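Local coordinates for extracellular solute-binding protein family 1 (Pseudothermotoga lettingae, PDB 5CI5) that binds alpha-D-tagatose and probably hands it, as an extracellular solute-binding protein, to an ABC transporter for uptake, at residues A[97-109]-A[303-316]. Sequence-based numbering, arbitrary orientation.
Sequences GWLEPMEEHLKNW and LVIPSSSPNKEDAW
The imidazole of H105 lies flat on the indole of W316, planes 3° apart, with its centre 3.6 Å from that of the five-membered ring, while H105 CB sits over the six-membered ring. In the plane of the imidazole, NE2 donates to E313 OE2 at 2.6 Å, on the syn side of the carboxylate; this bond, bent to 145°, and the stack together probably hold the ring's rotation. The W316 rim points edge-on at the face of W109, completing a T-shaped pair. With W316 cut back to an alanine, the H105 ring would probably lose the surface it lies on, W109 its edge-on partner and E320 the indole N-H. Here helices 103-108 and 312-322 are joined through side chains, beside the sheet of one lobe of a periplasmic-binding-protein fold; just beyond strand 298-304, L99 and P306 form a single backbone bridge. E100 N donates to I305 O and S307 N to W98 O, while S307 OG reaches G97 O at 2.8 Å. Bent at chi2 (79°), the E100 chain crosses that of K312 at about a right angle, and NZ meets OE1 at 2.7 Å, a salt bridge entered from above the carboxylate plane. The same ammonium also donates to S307 O.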
loop_
_atom_site.group_PDB
_atom_site.type_symbol
_atom_site.label_atom_id
_atom_site.label_comp_id
_atom_site.label_asym_id
_atom_site.label_seq_id
_atom_site.Cartn_x
_atom_site.Cartn_y
_atom_site.Cartn_z
ATOM N N GLY A 97 6.867 22.383 -5.567
ATOM C CA GLY A 97 6.250 23.030 -6.711
ATOM C C GLY A 97 6.136 22.147 -7.943
ATOM O O GLY A 97 5.942 22.633 -9.040
ATOM N N TRP A 98 6.275 20.836 -7.765
ATOM C CA TRP A 98 6.305 19.915 -8.899
ATOM C C TRP A 98 4.926 19.544 -9.412
ATOM O O TRP A 98 4.808 18.972 -10.513
ATOM C CB TRP A 98 7.038 18.644 -8.501
ATOM C CG TRP A 98 8.524 18.776 -8.354
ATOM C CD1 TRP A 98 9.310 19.836 -8.687
ATOM C CD2 TRP A 98 9.406 17.778 -7.813
ATOM N NE1 TRP A 98 10.621 19.558 -8.392
ATOM C CE2 TRP A 98 10.705 18.303 -7.852
ATOM C CE3 TRP A 98 9.214 16.496 -7.287
ATOM C CZ2 TRP A 98 11.824 17.576 -7.412
ATOM C CZ3 TRP A 98 10.326 15.771 -6.864
ATOM C CH2 TRP A 98 11.608 16.328 -6.911
ATOM N N LEU A 99 3.892 19.827 -8.621
ATOM C CA LEU A 99 2.518 19.433 -8.955
ATOM C C LEU A 99 1.552 20.603 -9.171
ATOM O O LEU A 99 1.554 21.589 -8.448
ATOM C CB LEU A 99 1.946 18.535 -7.847
ATOM C CG LEU A 99 2.695 17.239 -7.555
ATOM C CD1 LEU A 99 1.932 16.432 -6.508
ATOM C CD2 LEU A 99 2.952 16.365 -8.776
ATOM N N GLU A 100 0.728 20.461 -10.196
ATOM C CA GLU A 100 -0.370 21.396 -10.462
ATOM C C GLU A 100 -1.448 21.249 -9.392
ATOM O O GLU A 100 -1.846 20.133 -9.078
ATOM C CB GLU A 100 -0.954 21.109 -11.845
ATOM C CG GLU A 100 -2.081 22.035 -12.278
ATOM C CD GLU A 100 -1.610 23.383 -12.770
ATOM O OE1 GLU A 100 -0.387 23.680 -12.753
ATOM O OE2 GLU A 100 -2.473 24.152 -13.222
ATOM N N PRO A 101 -1.924 22.370 -8.815
ATOM C CA PRO A 101 -3.030 22.246 -7.852
ATOM C C PRO A 101 -4.292 21.742 -8.534
ATOM O O PRO A 101 -4.523 22.001 -9.726
ATOM C CB PRO A 101 -3.228 23.681 -7.331
ATOM C CG PRO A 101 -2.730 24.539 -8.444
ATOM C CD PRO A 101 -1.558 23.778 -9.036
HETATM N N MSE A 102 -5.104 20.989 -7.803
HETATM C CA MSE A 102 -6.361 20.491 -8.363
HETATM C C MSE A 102 -7.597 21.011 -7.566
HETATM O O MSE A 102 -8.692 20.473 -7.706
HETATM C CB MSE A 102 -6.297 18.935 -8.452
HETATM C CG MSE A 102 -5.288 18.395 -9.568
HETATM SE SE MSE A 102 -4.663 16.494 -9.505
HETATM C CE MSE A 102 -6.206 15.662 -10.342
ATOM N N GLU A 103 -7.445 22.083 -6.774
ATOM C CA GLU A 103 -8.572 22.650 -6.038
ATOM C C GLU A 103 -9.714 23.095 -6.933
ATOM O O GLU A 103 -10.871 22.763 -6.688
ATOM C CB GLU A 103 -8.157 23.866 -5.212
ATOM C CG GLU A 103 -7.668 23.567 -3.841
ATOM C CD GLU A 103 -8.582 22.652 -3.031
ATOM O OE1 GLU A 103 -8.062 21.650 -2.546
ATOM O OE2 GLU A 103 -9.783 22.913 -2.839
ATOM N N GLU A 104 -9.397 23.860 -7.965
ATOM C CA GLU A 104 -10.442 24.357 -8.834
ATOM C C GLU A 104 -11.170 23.208 -9.532
ATOM O O GLU A 104 -12.398 23.156 -9.548
ATOM C CB GLU A 104 -9.885 25.308 -9.869
ATOM C CG GLU A 104 -10.921 25.644 -10.925
ATOM C CD GLU A 104 -10.680 26.980 -11.537
ATOM O OE1 GLU A 104 -9.573 27.188 -12.063
ATOM O OE2 GLU A 104 -11.599 27.822 -11.481
ATOM N N HIS A 105 -10.423 22.267 -10.080
ATOM C CA HIS A 105 -11.100 21.130 -10.704
ATOM C C HIS A 105 -11.969 20.332 -9.719
ATOM O O HIS A 105 -13.067 19.901 -10.070
ATOM C CB HIS A 105 -10.078 20.229 -11.361
ATOM C CG HIS A 105 -9.691 20.679 -12.738
ATOM N ND1 HIS A 105 -8.375 20.806 -13.128
ATOM C CD2 HIS A 105 -10.442 21.010 -13.811
ATOM C CE1 HIS A 105 -8.335 21.193 -14.389
ATOM N NE2 HIS A 105 -9.575 21.329 -14.827
ATOM N N LEU A 106 -11.476 20.115 -8.491
ATOM C CA LEU A 106 -12.196 19.283 -7.547
ATOM C C LEU A 106 -13.443 20.008 -7.065
ATOM O O LEU A 106 -14.484 19.391 -6.821
ATOM C CB LEU A 106 -11.311 18.892 -6.373
ATOM C CG LEU A 106 -10.236 17.892 -6.759
ATOM C CD1 LEU A 106 -9.251 17.767 -5.606
ATOM C CD2 LEU A 106 -10.821 16.533 -7.107
ATOM N N LYS A 107 -13.347 21.327 -6.952
ATOM C CA LYS A 107 -14.508 22.112 -6.570
ATOM C C LYS A 107 -15.621 21.990 -7.618
ATOM O O LYS A 107 -16.794 22.070 -7.282
ATOM C CB LYS A 107 -14.121 23.579 -6.367
ATOM C CG LYS A 107 -15.267 24.471 -5.922
ATOM C CD LYS A 107 -15.015 25.045 -4.529
ATOM C CE LYS A 107 -16.311 25.490 -3.865
ATOM N NZ LYS A 107 -16.330 25.126 -2.416
ATOM N N ASN A 108 -15.258 21.801 -8.882
ATOM C CA ASN A 108 -16.260 21.747 -9.946
ATOM C C ASN A 108 -16.625 20.321 -10.359
ATOM O O ASN A 108 -17.425 20.127 -11.263
ATOM C CB ASN A 108 -15.775 22.502 -11.182
ATOM C CG ASN A 108 -15.764 24.011 -10.978
ATOM O OD1 ASN A 108 -16.664 24.571 -10.355
ATOM N ND2 ASN A 108 -14.729 24.665 -11.477
ATOM N N TRP A 109 -16.016 19.325 -9.728
ATOM C CA TRP A 109 -16.229 17.935 -10.144
ATOM C C TRP A 109 -17.336 17.245 -9.346
ATOM O O TRP A 109 -17.298 17.263 -8.113
ATOM C CB TRP A 109 -14.924 17.143 -9.988
ATOM C CG TRP A 109 -15.027 15.715 -10.461
ATOM C CD1 TRP A 109 -15.562 15.283 -11.642
ATOM C CD2 TRP A 109 -14.560 14.542 -9.782
ATOM N NE1 TRP A 109 -15.473 13.911 -11.734
ATOM C CE2 TRP A 109 -14.854 13.436 -10.610
ATOM C CE3 TRP A 109 -13.934 14.320 -8.557
ATOM C CZ2 TRP A 109 -14.539 12.127 -10.244
ATOM C CZ3 TRP A 109 -13.622 13.024 -8.195
ATOM C CH2 TRP A 109 -13.934 11.944 -9.034
ATOM N N LEU A 303 -3.940 10.238 -8.676
ATOM C CA LEU A 303 -3.557 10.782 -9.961
ATOM C C LEU A 303 -3.113 12.233 -9.758
ATOM O O LEU A 303 -3.827 13.024 -9.148
ATOM C CB LEU A 303 -4.711 10.714 -10.960
ATOM C CG LEU A 303 -5.313 9.335 -11.128
ATOM C CD1 LEU A 303 -6.602 9.408 -11.934
ATOM C CD2 LEU A 303 -4.324 8.415 -11.805
ATOM N N VAL A 304 -1.920 12.554 -10.246
ATOM C CA VAL A 304 -1.368 13.911 -10.115
ATOM C C VAL A 304 -0.960 14.442 -11.488
ATOM O O VAL A 304 -0.687 13.674 -12.392
ATOM C CB VAL A 304 -0.149 13.987 -9.154
ATOM C CG1 VAL A 304 -0.523 13.376 -7.811
ATOM C CG2 VAL A 304 1.083 13.307 -9.732
ATOM N N ILE A 305 -0.940 15.764 -11.611
ATOM C CA ILE A 305 -0.582 16.454 -12.850
ATOM C C ILE A 305 0.648 17.300 -12.594
ATOM O O ILE A 305 0.576 18.234 -11.803
ATOM C CB ILE A 305 -1.733 17.344 -13.336
ATOM C CG1 ILE A 305 -2.963 16.486 -13.653
ATOM C CG2 ILE A 305 -1.306 18.163 -14.561
ATOM C CD1 ILE A 305 -4.201 17.290 -13.911
ATOM N N PRO A 306 1.774 16.994 -13.255
ATOM C CA PRO A 306 2.969 17.794 -13.007
ATOM C C PRO A 306 2.768 19.249 -13.442
ATOM O O PRO A 306 2.146 19.515 -14.465
ATOM C CB PRO A 306 4.051 17.093 -13.850
ATOM C CG PRO A 306 3.563 15.679 -13.948
ATOM C CD PRO A 306 2.075 15.850 -14.138
ATOM N N SER A 307 3.318 20.172 -12.653
ATOM C CA SER A 307 3.224 21.583 -12.948
ATOM C C SER A 307 3.948 21.921 -14.260
ATOM O O SER A 307 3.662 22.946 -14.880
ATOM C CB SER A 307 3.815 22.367 -11.787
ATOM O OG SER A 307 5.168 21.978 -11.621
ATOM N N SER A 308 4.877 21.066 -14.686
ATOM C CA SER A 308 5.603 21.294 -15.934
ATOM C C SER A 308 4.894 20.745 -17.176
ATOM O O SER A 308 5.394 20.913 -18.298
ATOM C CB SER A 308 7.002 20.693 -15.840
ATOM O OG SER A 308 7.782 21.452 -14.922
ATOM N N SER A 309 3.749 20.103 -16.998
ATOM C CA SER A 309 3.046 19.521 -18.134
ATOM C C SER A 309 2.465 20.589 -19.061
ATOM O O SER A 309 1.823 21.545 -18.595
ATOM C CB SER A 309 1.926 18.602 -17.660
ATOM O OG SER A 309 1.118 18.209 -18.754
ATOM N N PRO A 310 2.640 20.401 -20.385
ATOM C CA PRO A 310 1.978 21.267 -21.359
ATOM C C PRO A 310 0.534 20.850 -21.681
ATOM O O PRO A 310 -0.101 21.487 -22.525
ATOM C CB PRO A 310 2.862 21.109 -22.601
ATOM C CG PRO A 310 3.347 19.720 -22.527
ATOM C CD PRO A 310 3.459 19.367 -21.044
ATOM N N ASN A 311 0.045 19.789 -21.037
ATOM C CA ASN A 311 -1.249 19.194 -21.365
ATOM C C ASN A 311 -2.158 19.096 -20.144
ATOM O O ASN A 311 -2.788 18.071 -19.916
ATOM C CB ASN A 311 -1.059 17.794 -21.955
ATOM C CG ASN A 311 -0.311 17.805 -23.268
ATOM O OD1 ASN A 311 -0.618 18.588 -24.164
ATOM N ND2 ASN A 311 0.659 16.920 -23.398
ATOM N N LYS A 312 -2.211 20.157 -19.352
ATOM C CA LYS A 312 -2.844 20.048 -18.048
ATOM C C LYS A 312 -4.350 19.873 -18.091
ATOM O O LYS A 312 -4.919 19.192 -17.237
ATOM C CB LYS A 312 -2.521 21.274 -17.211
ATOM C CG LYS A 312 -1.065 21.378 -16.926
ATOM C CD LYS A 312 -0.776 22.640 -16.126
ATOM C CE LYS A 312 0.644 22.654 -15.680
ATOM N NZ LYS A 312 1.023 23.948 -15.028
ATOM N N GLU A 313 -5.014 20.504 -19.051
ATOM C CA GLU A 313 -6.457 20.388 -19.114
ATOM C C GLU A 313 -6.867 18.987 -19.604
ATOM O O GLU A 313 -7.780 18.385 -19.034
ATOM C CB GLU A 313 -7.027 21.498 -20.003
ATOM C CG GLU A 313 -8.358 22.056 -19.543
ATOM C CD GLU A 313 -8.376 22.405 -18.064
ATOM O OE1 GLU A 313 -7.484 23.148 -17.600
ATOM O OE2 GLU A 313 -9.289 21.920 -17.367
ATOM N N ASP A 314 -6.193 18.444 -20.616
ATOM C CA ASP A 314 -6.506 17.095 -21.077
ATOM C C ASP A 314 -6.132 16.056 -20.018
ATOM O O ASP A 314 -6.754 14.998 -19.925
ATOM C CB ASP A 314 -5.778 16.756 -22.374
ATOM C CG ASP A 314 -6.371 17.454 -23.598
ATOM O OD1 ASP A 314 -7.456 18.033 -23.497
ATOM O OD2 ASP A 314 -5.735 17.420 -24.666
ATOM N N ALA A 315 -5.106 16.352 -19.220
ATOM C CA ALA A 315 -4.724 15.441 -18.152
ATOM C C ALA A 315 -5.840 15.359 -17.119
ATOM O O ALA A 315 -6.172 14.271 -16.632
ATOM C CB ALA A 315 -3.434 15.878 -17.490
ATOM N N TRP A 316 -6.422 16.505 -16.771
ATOM C CA TRP A 316 -7.567 16.488 -15.864
ATOM C C TRP A 316 -8.721 15.679 -16.473
ATOM O O TRP A 316 -9.339 14.868 -15.769
ATOM C CB TRP A 316 -8.052 17.910 -15.493
ATOM C CG TRP A 316 -9.366 17.784 -14.861
ATOM C CD1 TRP A 316 -10.570 18.013 -15.439
ATOM C CD2 TRP A 316 -9.630 17.306 -13.541
ATOM N NE1 TRP A 316 -11.582 17.712 -14.564
ATOM C CE2 TRP A 316 -11.031 17.278 -13.388
ATOM C CE3 TRP A 316 -8.827 16.890 -12.484
ATOM C CZ2 TRP A 316 -11.642 16.860 -12.221
ATOM C CZ3 TRP A 316 -9.445 16.477 -11.307
ATOM C CH2 TRP A 316 -10.837 16.463 -11.195
HETATM O O HOH W 1 6.377 19.475 -12.692
HETATM O O HOH W 2 -1.445 17.365 -9.386
#